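Long-range contacts in beta-hexosaminidase LpqI (Mycobacterium tuberculosis H37Rv, PDB 6GFV), which cleaves terminal beta-1,4-linked N-acetylglucosamine from peptidoglycan fragments during cell-wall recycling, as a family 3 glycoside hydrolase: residues Pro3-Ala7 / Pro339-Cys343; Pro9-Pro13 / Val330-Thr335; Pro72-Ala76 / Ala334-Asn340. All blocks are in the same frame, centred on the assembly; numbering follows the deposited sequence.

In the fold
All three contacts lie on the same side of the molecule and gather the chain ends at helix 323-337, the last helix of a TIM-barrel-type domain. Contact 1 ties the N-terminal loop to the C-terminal tail; contact 2, within the span of chain bounded by contact 1, rests the next part of that loop on the helix, its centre about 12 Å away. Contact 3, whose segments alternate with those of contact 2, fits helix end and tail against the loop leading into strand 76-83. It shares P339 and N340 with contact 1 (centres about 8 Å apart), A334 and T335 with contact 2 (about 9 Å). Both termini are thus fastened to the barrel, away from the annotated substrate and catalytic residues.

Contact 1: Pro3-Ala7 / Pro339-Cys343; sequences PRSCA and PNPGC
C6 and C343 are joined by a disulfide, with SG of C6 2.0 Å from SG of C343 and a chi3 of -87°, close to the relaxed right angle. Next to it, the side-chain amide of N340 serves the N-terminal loop with both of its ends. ND2 of N340 donates to the carbonyl O of S5 at 2.9 Å, with that oxygen nearly in the amide plane, and also to the backbone O of P72. OD1 of N340 accepts from NH1 of R4 at 3.2 Å, lying at the edge of the guanidinium and in its plane, while the two flat groups are turned 61° apart. The bend of R4 at chi2 (-89°) takes its chain across the N340 side chain and brings NH1 to OD1; NH2 of R4 bonds the backbone O of A68. A water accepts from the backbone N of N340 at 2.7 Å and donates weakly to O of S5. OG of S5 takes the N-H of A7 at 3.0 Å, an ST turn. The buried amide, bonded at oxygen and nitrogen, thus holds neighbouring loops together, while the disulfide fixes the N-terminal loop to the last residue, consistent with an exported lipoprotein.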
loop_
_atom_site.group_PDB
_atom_site.type_symbol
_atom_site.label_atom_id
_atom_site.label_comp_id
_atom_site.label_asym_id
_atom_site.label_seq_id
_atom_site.Cartn_x
_atom_site.Cartn_y
_atom_site.Cartn_z
ATOM N N PRO A 3 3.416 -12.689 21.724
ATOM C CA PRO A 3 3.499 -11.649 22.758
ATOM C C PRO A 3 4.153 -10.341 22.296
ATOM O O PRO A 3 5.086 -10.357 21.494
ATOM C CB PRO A 3 4.344 -12.315 23.845
ATOM C CG PRO A 3 5.186 -13.287 23.116
ATOM C CD PRO A 3 4.335 -13.807 21.993
ATOM N N ARG A 4 3.663 -9.217 22.809
ATOM C CA ARG A 4 4.234 -7.917 22.482
ATOM C C ARG A 4 5.652 -7.786 23.017
ATOM O O ARG A 4 6.010 -8.415 24.016
ATOM C CB ARG A 4 3.368 -6.789 23.042
ATOM C CG ARG A 4 1.890 -6.956 22.769
ATOM C CD ARG A 4 1.511 -6.325 21.435
ATOM N NE ARG A 4 0.063 -6.272 21.266
ATOM C CZ ARG A 4 -0.591 -5.283 20.664
ATOM N NH1 ARG A 4 0.066 -4.248 20.171
ATOM N NH2 ARG A 4 -1.912 -5.326 20.567
ATOM N N SER A 5 6.442 -6.949 22.348
ATOM C CA SER A 5 7.845 -6.746 22.689
ATOM C C SER A 5 8.283 -5.294 22.574
ATOM O O SER A 5 7.714 -4.522 21.815
ATOM C CB SER A 5 8.741 -7.596 21.793
ATOM O OG SER A 5 10.096 -7.211 21.957
ATOM N N CYS A 6 9.332 -4.949 23.311
ATOM C CA CYS A 6 9.898 -3.611 23.306
ATOM C C CYS A 6 11.214 -3.521 22.514
ATOM O O CYS A 6 11.826 -2.459 22.459
ATOM C CB CYS A 6 10.124 -3.128 24.747
ATOM S SG CYS A 6 8.603 -2.712 25.683
ATOM N N ALA A 7 11.647 -4.634 21.920
ATOM C CA ALA A 7 12.842 -4.665 21.076
ATOM C C ALA A 7 12.769 -3.625 19.966
ATOM O O ALA A 7 11.693 -3.340 19.466
ATOM C CB ALA A 7 13.024 -6.038 20.471
ATOM N N PRO A 339 6.543 1.883 17.836
ATOM C CA PRO A 339 6.711 1.085 19.052
ATOM C C PRO A 339 5.397 0.784 19.743
ATOM O O PRO A 339 4.407 1.486 19.533
ATOM C CB PRO A 339 7.608 1.963 19.929
ATOM C CG PRO A 339 7.330 3.346 19.492
ATOM C CD PRO A 339 6.880 3.301 18.043
ATOM N N ASN A 340 5.390 -0.278 20.541
ATOM C CA ASN A 340 4.248 -0.580 21.394
ATOM C C ASN A 340 4.015 0.461 22.468
ATOM O O ASN A 340 4.963 1.015 23.019
ATOM C CB ASN A 340 4.421 -1.939 22.053
ATOM C CG ASN A 340 4.052 -3.056 21.138
ATOM O OD1 ASN A 340 3.009 -3.012 20.491
ATOM N ND2 ASN A 340 4.901 -4.064 21.060
ATOM N N PRO A 341 2.743 0.738 22.766
ATOM C CA PRO A 341 2.490 1.618 23.905
ATOM C C PRO A 341 2.807 0.866 25.197
ATOM O O PRO A 341 2.531 -0.328 25.309
ATOM C CB PRO A 341 1.002 1.961 23.772
ATOM C CG PRO A 341 0.417 0.850 22.956
ATOM C CD PRO A 341 1.510 0.319 22.074
ATOM N N GLY A 342 3.423 1.552 26.147
ATOM C CA GLY A 342 3.874 0.901 27.358
ATOM C C GLY A 342 5.377 0.734 27.370
ATOM O O GLY A 342 5.984 0.569 28.424
ATOM N N CYS A 343 5.991 0.772 26.196
ATOM C CA CYS A 343 7.440 0.721 26.130
ATOM C C CYS A 343 8.019 2.118 26.313
ATOM O O CYS A 343 9.159 2.382 25.931
ATOM C CB CYS A 343 7.906 0.113 24.807
ATOM S SG CYS A 343 7.352 -1.580 24.527
HETATM O O HOH W 1 7.891 -1.281 20.928
#

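Contact 2: Pro9-Pro13 / Val330-Thr335; sequences PAGIP and VVRVAT
P9 lays its ring against the helix at A334 and T335: CB of P9 is 3.8 Å from CB of A334 and 3.6 Å from OG1 of T335, and the proline and threonine side chains cross at about a right angle. I12 meets the same alanine from further along the loop, with CG1 of I12 4.0 Å from CB of A334, while its other branch, CG2, lies 4.1 Å from CG1 of V330. Because CG2 of I12 stands anti to the backbone N and CG1 anti to the carbonyl carbon, one residue touches the helix at two positions a turn apart. P13 completes the row, its CG placed 3.9 Å from CG2 of V331 and also touching CG1 of V330. V331 sits between the prolines, its CG2 approaching O of P9 and its CG1 facing the backbone of A10.

These side chains are set by the backbone behind them. A short 3-10 turn, closed by the bond from N of I12 to O of P9 at 3.1 Å, brings P9 and I12 onto the same face. On the helix, OG1 of T335 donates to O of V331 at 3.0 Å, and that oxygen also accepts from N of T335, the two donors reaching it from opposite faces of the carbonyl plane. Beyond the contact, V330 packs on L25 and A334 on L73. The T335 hydroxyl spends its proton within the helix and meets P9 through ring carbons; with no hydrogen bond spanning the segments, mainly van der Waals packing holds them together.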
loop_
_atom_site.group_PDB
_atom_site.type_symbol
_atom_site.label_atom_id
_atom_site.label_comp_id
_atom_site.label_asym_id
_atom_site.label_seq_id
_atom_site.Cartn_x
_atom_site.Cartn_y
_atom_site.Cartn_z
ATOM N N PRO A 9 13.210 -2.114 16.113
ATOM C CA PRO A 9 12.865 -2.719 14.822
ATOM C C PRO A 9 13.933 -3.638 14.234
ATOM O O PRO A 9 13.605 -4.725 13.806
ATOM C CB PRO A 9 12.656 -1.503 13.926
ATOM C CG PRO A 9 12.156 -0.474 14.838
ATOM C CD PRO A 9 12.880 -0.680 16.134
ATOM N N ALA A 10 15.186 -3.209 14.222
ATOM C CA ALA A 10 16.256 -4.021 13.663
ATOM C C ALA A 10 16.389 -5.376 14.364
ATOM O O ALA A 10 16.927 -6.322 13.800
ATOM C CB ALA A 10 17.573 -3.265 13.728
ATOM N N GLY A 11 15.893 -5.467 15.589
ATOM C CA GLY A 11 16.030 -6.679 16.363
ATOM C C GLY A 11 14.802 -7.550 16.348
ATOM O O GLY A 11 14.844 -8.698 16.754
ATOM N N ILE A 12 13.699 -6.999 15.864
ATOM C CA ILE A 12 12.438 -7.724 15.843
ATOM C C ILE A 12 12.519 -9.122 15.201
ATOM O O ILE A 12 11.896 -10.046 15.714
ATOM C CB ILE A 12 11.352 -6.890 15.145
ATOM C CG1 ILE A 12 10.975 -5.700 16.019
ATOM C CG2 ILE A 12 10.113 -7.718 14.872
ATOM C CD1 ILE A 12 10.215 -6.088 17.265
ATOM N N PRO A 13 13.291 -9.293 14.101
ATOM C CA PRO A 13 13.411 -10.647 13.539
ATOM C C PRO A 13 13.895 -11.730 14.499
ATOM O O PRO A 13 13.438 -12.861 14.361
ATOM C CB PRO A 13 14.420 -10.461 12.416
ATOM C CG PRO A 13 14.178 -9.079 11.948
ATOM C CD PRO A 13 13.840 -8.286 13.172
ATOM N N VAL A 330 10.870 -7.372 7.256
ATOM C CA VAL A 330 10.301 -7.368 8.603
ATOM C C VAL A 330 10.750 -6.140 9.397
ATOM O O VAL A 330 9.976 -5.576 10.169
ATOM C CB VAL A 330 10.655 -8.651 9.406
ATOM C CG1 VAL A 330 10.274 -8.488 10.878
ATOM C CG2 VAL A 330 9.946 -9.865 8.814
ATOM N N VAL A 331 11.985 -5.703 9.178
ATOM C CA VAL A 331 12.503 -4.518 9.861
ATOM C C VAL A 331 11.802 -3.261 9.366
ATOM O O VAL A 331 11.486 -2.371 10.144
ATOM C CB VAL A 331 14.042 -4.377 9.676
ATOM C CG1 VAL A 331 14.542 -3.048 10.232
ATOM C CG2 VAL A 331 14.764 -5.545 10.337
ATOM N N ARG A 332 11.536 -3.208 8.070
ATOM C CA ARG A 332 10.833 -2.074 7.491
ATOM C C ARG A 332 9.407 -1.974 8.022
ATOM O O ARG A 332 8.904 -0.884 8.267
ATOM C CB ARG A 332 10.821 -2.175 5.963
ATOM C CG ARG A 332 12.134 -1.828 5.328
ATOM C CD ARG A 332 11.967 -1.509 3.867
ATOM N NE ARG A 332 13.257 -1.395 3.197
ATOM C CZ ARG A 332 13.816 -2.373 2.492
ATOM N NH1 ARG A 332 13.192 -3.524 2.352
ATOM N NH2 ARG A 332 14.988 -2.189 1.908
ATOM N N VAL A 333 8.758 -3.113 8.224
ATOM C CA VAL A 333 7.378 -3.048 8.660
ATOM C C VAL A 333 7.323 -2.711 10.159
ATOM O O VAL A 333 6.453 -1.961 10.585
ATOM C CB VAL A 333 6.599 -4.346 8.310
ATOM C CG1 VAL A 333 6.688 -4.614 6.816
ATOM C CG2 VAL A 333 7.107 -5.523 9.062
ATOM N N ALA A 334 8.291 -3.185 10.943
ATOM C CA ALA A 334 8.350 -2.783 12.346
ATOM C C ALA A 334 8.493 -1.263 12.474
ATOM O O ALA A 334 7.829 -0.638 13.301
ATOM C CB ALA A 334 9.499 -3.493 13.067
ATOM N N THR A 335 9.357 -0.686 11.649
ATOM C CA THR A 335 9.630 0.744 11.642
ATOM C C THR A 335 8.366 1.501 11.270
ATOM O O THR A 335 8.039 2.514 11.869
ATOM C CB THR A 335 10.785 1.114 10.632
ATOM O OG1 THR A 335 11.990 0.430 10.977
ATOM C CG2 THR A 335 11.053 2.594 10.626
#

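Contact 3: Pro72-Ala76 / Ala334-Asn340; sequences PLPLA and ATMKGPN
The backbone O of P72 receives ND2 of N340 at 2.7 Å, a direct hydrogen bond between the two segments, with an N-H...O angle of 157° and the oxygen lying in the amide plane. S5 bonds both ND2 and the backbone of P72, knitting N-terminal loop, tail and 72-76 loop together. P74 comes to the other end of that amide, its CD 3.1 Å from OD1 of N340. Between these prolines L73 spreads its two methyls: CD2 packs against ND2 of N340 and the carbonyl O of G338, and CD1 lies 3.6 Å from CB of A334 on the helix. With CG of L73 anti to its carbonyl carbon (chi1 -74°), the fork opens toward both helix and tail.

K337 runs fully extended beyond CG alongside the loop. Its CD passes 3.2 Å from O of P74 and its CE 4.0 Å from CB of A76, so the aliphatic chain lies over the backbone before NZ reaches the O of G46 and OE1 of Q24. A water that donates to O of L73 at 3.0 Å accepts weakly from the same NZ.

G338, with positive phi, ends the helix and turns the chain toward P339 and N340. Helix end and tail thus close over the loop entering strand 76-83, at the N-terminal end of that strand, as expected of alpha-to-beta loops in a TIM-barrel-type domain.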
loop_
_atom_site.group_PDB
_atom_site.type_symbol
_atom_site.label_atom_id
_atom_site.label_comp_id
_atom_site.label_asym_id
_atom_site.label_seq_id
_atom_site.Cartn_x
_atom_site.Cartn_y
_atom_site.Cartn_z
ATOM N N PRO A 72 4.081 -9.046 17.417
ATOM C CA PRO A 72 4.610 -8.440 18.640
ATOM C C PRO A 72 4.544 -6.929 18.593
ATOM O O PRO A 72 5.056 -6.262 19.487
ATOM C CB PRO A 72 6.064 -8.899 18.641
ATOM C CG PRO A 72 6.410 -8.856 17.205
ATOM C CD PRO A 72 5.160 -9.272 16.443
ATOM N N LEU A 73 3.949 -6.408 17.526
ATOM C CA LEU A 73 3.756 -4.979 17.354
ATOM C C LEU A 73 2.303 -4.756 16.966
ATOM O O LEU A 73 1.588 -5.713 16.696
ATOM C CB LEU A 73 4.719 -4.414 16.302
ATOM C CG LEU A 73 6.198 -4.271 16.694
ATOM C CD1 LEU A 73 6.954 -3.724 15.532
ATOM C CD2 LEU A 73 6.406 -3.379 17.921
ATOM N N PRO A 74 1.849 -3.496 16.979
ATOM C CA PRO A 74 0.439 -3.258 16.687
ATOM C C PRO A 74 0.019 -3.691 15.283
ATOM O O PRO A 74 0.724 -3.463 14.310
ATOM C CB PRO A 74 0.308 -1.747 16.856
ATOM C CG PRO A 74 1.404 -1.389 17.807
ATOM C CD PRO A 74 2.520 -2.286 17.484
ATOM N N LEU A 75 -1.122 -4.351 15.198
ATOM C CA LEU A 75 -1.718 -4.729 13.924
ATOM C C LEU A 75 -1.864 -3.526 12.988
ATOM O O LEU A 75 -2.308 -2.467 13.424
ATOM C CB LEU A 75 -3.092 -5.352 14.169
ATOM C CG LEU A 75 -3.832 -5.969 12.980
ATOM C CD1 LEU A 75 -3.198 -7.292 12.563
ATOM C CD2 LEU A 75 -5.311 -6.138 13.274
ATOM N N ALA A 76 -1.500 -3.674 11.712
ATOM C CA ALA A 76 -1.761 -2.613 10.728
ATOM C C ALA A 76 -3.220 -2.660 10.242
ATOM O O ALA A 76 -3.741 -3.731 9.971
ATOM C CB ALA A 76 -0.802 -2.726 9.522
ATOM N N ALA A 334 8.291 -3.185 10.943
ATOM C CA ALA A 334 8.350 -2.783 12.346
ATOM C C ALA A 334 8.493 -1.263 12.474
ATOM O O ALA A 334 7.829 -0.638 13.301
ATOM C CB ALA A 334 9.499 -3.493 13.067
ATOM N N THR A 335 9.357 -0.686 11.649
ATOM C CA THR A 335 9.630 0.744 11.642
ATOM C C THR A 335 8.366 1.501 11.270
ATOM O O THR A 335 8.039 2.514 11.869
ATOM C CB THR A 335 10.785 1.114 10.632
ATOM O OG1 THR A 335 11.990 0.430 10.977
ATOM C CG2 THR A 335 11.053 2.594 10.626
ATOM N N MET A 336 7.656 0.987 10.274
ATOM C CA MET A 336 6.376 1.547 9.852
ATOM C C MET A 336 5.353 1.524 10.991
ATOM O O MET A 336 4.669 2.508 11.231
ATOM C CB MET A 336 5.836 0.777 8.635
ATOM C CG MET A 336 4.422 1.143 8.202
ATOM S SD MET A 336 3.772 0.121 6.872
ATOM C CE MET A 336 3.213 -1.308 7.795
ATOM N N LYS A 337 5.270 0.402 11.696
ATOM C CA LYS A 337 4.256 0.228 12.739
ATOM C C LYS A 337 4.556 1.046 13.985
ATOM O O LYS A 337 3.644 1.476 14.666
ATOM C CB LYS A 337 4.111 -1.248 13.113
ATOM C CG LYS A 337 3.274 -2.039 12.127
ATOM C CD LYS A 337 3.272 -3.503 12.449
ATOM C CE LYS A 337 2.297 -4.263 11.567
ATOM N NZ LYS A 337 2.127 -5.635 12.044
ATOM N N GLY A 338 5.828 1.278 14.274
ATOM C CA GLY A 338 6.200 2.053 15.435
ATOM C C GLY A 338 6.158 1.256 16.726
ATOM O O GLY A 338 5.776 0.093 16.738
ATOM N N PRO A 339 6.543 1.883 17.836
ATOM C CA PRO A 339 6.711 1.085 19.052
ATOM C C PRO A 339 5.397 0.784 19.743
ATOM O O PRO A 339 4.407 1.486 19.533
ATOM C CB PRO A 339 7.608 1.963 19.929
ATOM C CG PRO A 339 7.330 3.346 19.492
ATOM C CD PRO A 339 6.880 3.301 18.043
ATOM N N ASN A 340 5.390 -0.278 20.541
ATOM C CA ASN A 340 4.248 -0.580 21.394
ATOM C C ASN A 340 4.015 0.461 22.468
ATOM O O ASN A 340 4.963 1.015 23.019
ATOM C CB ASN A 340 4.421 -1.939 22.053
ATOM C CG ASN A 340 4.052 -3.056 21.138
ATOM O OD1 ASN A 340 3.009 -3.012 20.491
ATOM N ND2 ASN A 340 4.901 -4.064 21.060
HETATM O O HOH W 2 1.249 -7.426 14.286
#